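Local coordinates for replicase polyprotein 1a (Avian infectious bronchitis virus, PDB 3LD1), which is the polyprotein precursor of several coronavirus non-structural proteins, the deposited fragment being an N-terminal portion of nsp2 whose function is not firmly established, at residues A18-T23 and A35-F40. The protein carries 3 engineered substitutions. Sequence-based numbering, arbitrary orientation.
Sequences ALFFYT and AVRQKF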
loop_
_atom_site.group_PDB
_atom_site.type_symbol
_atom_site.label_atom_id
_atom_site.label_comp_id
_atom_site.label_asym_id
_atom_site.label_seq_id
_atom_site.Cartn_x
_atom_site.Cartn_y
_atom_site.Cartn_z
ATOM N N ALA A 18 -5.349 12.956 -24.050
ATOM C CA ALA A 18 -4.394 13.266 -25.128
ATOM C C ALA A 18 -3.726 14.587 -24.834
ATOM O O ALA A 18 -2.528 14.701 -25.034
ATOM C CB ALA A 18 -5.025 13.302 -26.452
ATOM N N LEU A 19 -4.502 15.593 -24.403
ATOM C CA LEU A 19 -3.921 16.903 -24.028
ATOM C C LEU A 19 -2.856 16.615 -22.973
ATOM O O LEU A 19 -1.682 16.779 -23.231
ATOM C CB LEU A 19 -4.970 17.820 -23.449
ATOM C CG LEU A 19 -4.518 19.144 -22.805
ATOM C CD1 LEU A 19 -3.677 19.989 -23.773
ATOM C CD2 LEU A 19 -5.767 19.920 -22.306
ATOM N N PHE A 20 -3.237 16.102 -21.808
ATOM C CA PHE A 20 -2.225 15.847 -20.774
ATOM C C PHE A 20 -0.969 15.055 -21.255
ATOM O O PHE A 20 0.149 15.239 -20.765
ATOM C CB PHE A 20 -2.820 15.126 -19.535
ATOM C CG PHE A 20 -1.799 14.952 -18.385
ATOM C CD1 PHE A 20 -1.410 16.055 -17.610
ATOM C CD2 PHE A 20 -1.216 13.697 -18.128
ATOM C CE1 PHE A 20 -0.462 15.876 -16.563
ATOM C CE2 PHE A 20 -0.303 13.487 -17.077
ATOM C CZ PHE A 20 0.113 14.561 -16.305
ATOM N N PHE A 21 -1.144 14.159 -22.208
ATOM C CA PHE A 21 -0.017 13.345 -22.593
ATOM C C PHE A 21 1.077 14.047 -23.411
ATOM O O PHE A 21 1.992 13.386 -23.943
ATOM C CB PHE A 21 -0.562 12.162 -23.338
ATOM C CG PHE A 21 -1.168 11.154 -22.453
ATOM C CD1 PHE A 21 -0.823 11.118 -21.088
ATOM C CD2 PHE A 21 -2.037 10.165 -22.977
ATOM C CE1 PHE A 21 -1.399 10.132 -20.249
ATOM C CE2 PHE A 21 -2.629 9.187 -22.136
ATOM C CZ PHE A 21 -2.312 9.176 -20.793
ATOM N N TYR A 22 0.982 15.372 -23.543
ATOM C CA TYR A 22 2.069 16.163 -24.123
ATOM C C TYR A 22 3.101 16.491 -23.079
ATOM O O TYR A 22 4.152 17.023 -23.425
ATOM C CB TYR A 22 1.551 17.477 -24.695
ATOM C CG TYR A 22 1.003 17.341 -26.073
ATOM C CD1 TYR A 22 1.705 17.896 -27.185
ATOM C CD2 TYR A 22 -0.246 16.692 -26.300
ATOM C CE1 TYR A 22 1.173 17.759 -28.541
ATOM C CE2 TYR A 22 -0.772 16.571 -27.621
ATOM C CZ TYR A 22 -0.015 17.103 -28.720
ATOM O OH TYR A 22 -0.452 16.992 -29.957
ATOM N N THR A 23 2.795 16.183 -21.810
ATOM C CA THR A 23 3.613 16.570 -20.662
ATOM C C THR A 23 5.065 16.100 -20.824
ATOM O O THR A 23 5.334 15.059 -21.487
ATOM C CB THR A 23 3.060 16.005 -19.346
ATOM O OG1 THR A 23 3.749 16.627 -18.250
ATOM C CG2 THR A 23 3.257 14.487 -19.292
ATOM N N ALA A 35 0.341 12.214 -8.530
ATOM C CA ALA A 35 0.371 13.593 -8.016
ATOM C C ALA A 35 0.332 14.656 -9.157
ATOM O O ALA A 35 -0.501 15.627 -9.127
ATOM C CB ALA A 35 1.569 13.800 -7.022
ATOM N N VAL A 36 1.153 14.429 -10.178
ATOM C CA VAL A 36 1.244 15.342 -11.320
ATOM C C VAL A 36 -0.088 15.430 -12.122
ATOM O O VAL A 36 -0.541 16.541 -12.473
ATOM C CB VAL A 36 2.402 14.964 -12.284
ATOM C CG1 VAL A 36 2.535 15.987 -13.331
ATOM C CG2 VAL A 36 3.784 14.777 -11.519
ATOM N N ARG A 37 -0.733 14.293 -12.394
ATOM C CA ARG A 37 -1.952 14.324 -13.178
ATOM C C ARG A 37 -3.070 14.937 -12.319
ATOM O O ARG A 37 -3.896 15.704 -12.799
ATOM C CB ARG A 37 -2.284 12.913 -13.695
ATOM C CG ARG A 37 -3.610 12.780 -14.494
ATOM C CD ARG A 37 -3.597 13.692 -15.681
ATOM N NE ARG A 37 -4.898 13.873 -16.401
ATOM C CZ ARG A 37 -5.276 13.018 -17.338
ATOM N NH1 ARG A 37 -4.512 11.951 -17.559
ATOM N NH2 ARG A 37 -6.397 13.199 -18.002
ATOM N N GLN A 38 -3.067 14.645 -11.031
ATOM C CA GLN A 38 -4.095 15.238 -10.161
ATOM C C GLN A 38 -3.961 16.774 -10.130
ATOM O O GLN A 38 -4.941 17.480 -10.322
ATOM C CB GLN A 38 -4.101 14.573 -8.758
ATOM C CG GLN A 38 -4.495 15.540 -7.632
ATOM C CD GLN A 38 -4.036 15.026 -6.219
ATOM O OE1 GLN A 38 -4.603 14.062 -5.632
ATOM N NE2 GLN A 38 -2.980 15.676 -5.684
ATOM N N LYS A 39 -2.750 17.293 -9.947
ATOM C CA LYS A 39 -2.534 18.789 -9.978
ATOM C C LYS A 39 -3.030 19.407 -11.287
ATOM O O LYS A 39 -3.610 20.514 -11.372
ATOM C CB LYS A 39 -1.034 19.087 -9.840
ATOM C CG LYS A 39 -0.629 20.551 -9.789
ATOM C CD LYS A 39 0.891 20.670 -9.359
ATOM C CE LYS A 39 1.261 22.153 -9.232
ATOM N NZ LYS A 39 2.151 22.379 -8.009
ATOM N N PHE A 40 -2.765 18.673 -12.343
ATOM C CA PHE A 40 -3.090 19.254 -13.611
ATOM C C PHE A 40 -4.624 19.256 -13.792
ATOM O O PHE A 40 -5.221 20.280 -14.160
ATOM C CB PHE A 40 -2.314 18.528 -14.701
ATOM C CG PHE A 40 -2.827 18.778 -16.076
ATOM C CD1 PHE A 40 -2.192 19.695 -16.911
ATOM C CD2 PHE A 40 -3.945 18.075 -16.568
ATOM C CE1 PHE A 40 -2.657 19.911 -18.248
ATOM C CE2 PHE A 40 -4.416 18.272 -17.874
ATOM C CZ PHE A 40 -3.769 19.191 -18.719
#
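Phe20 lays one ring face against Arg37 and turns its CD1 side to Phe40, and this is where the packing is dense. With CG anti to the backbone N (chi1 -175°), the ring reaches across to helix 30-46. Arg37 CD sits over the middle of one face, 3.4 Å from the ring centroid, in a CH-pi contact. Further out, the guanidinium lies over Phe20 CB, its plane turned 23° from the ring. That group is held in place by salt bridges, NE to Asp41 one turn on in its own helix and NH2 to Asp17 of helix 13-20; the second bridge ties the two helices while the arginine's aliphatic part covers the phenylalanine. The contact joins helix 13-20 to the next helix, 30-46, across the connection 21-29, in the N-terminal part of the nsp2 fragment, and a type I turn from Phe20 to Thr23 leads the chain out of the first helix. Strand 50-54 of the N-terminal mixed sheet adds Phe52 against Leu19 and Phe40. Phe40 puts a face to Phe20, whose CD1 comes 3.4 Å from Phe40 CD2; the rings meet obliquely, planes 59° apart, while Leu19 CG meets the edge of Phe40 at CZ. Packing slackens toward the partly exposed Val36, whose CG1 stands 4.1 Å from Phe20 CZ, near the ring plane.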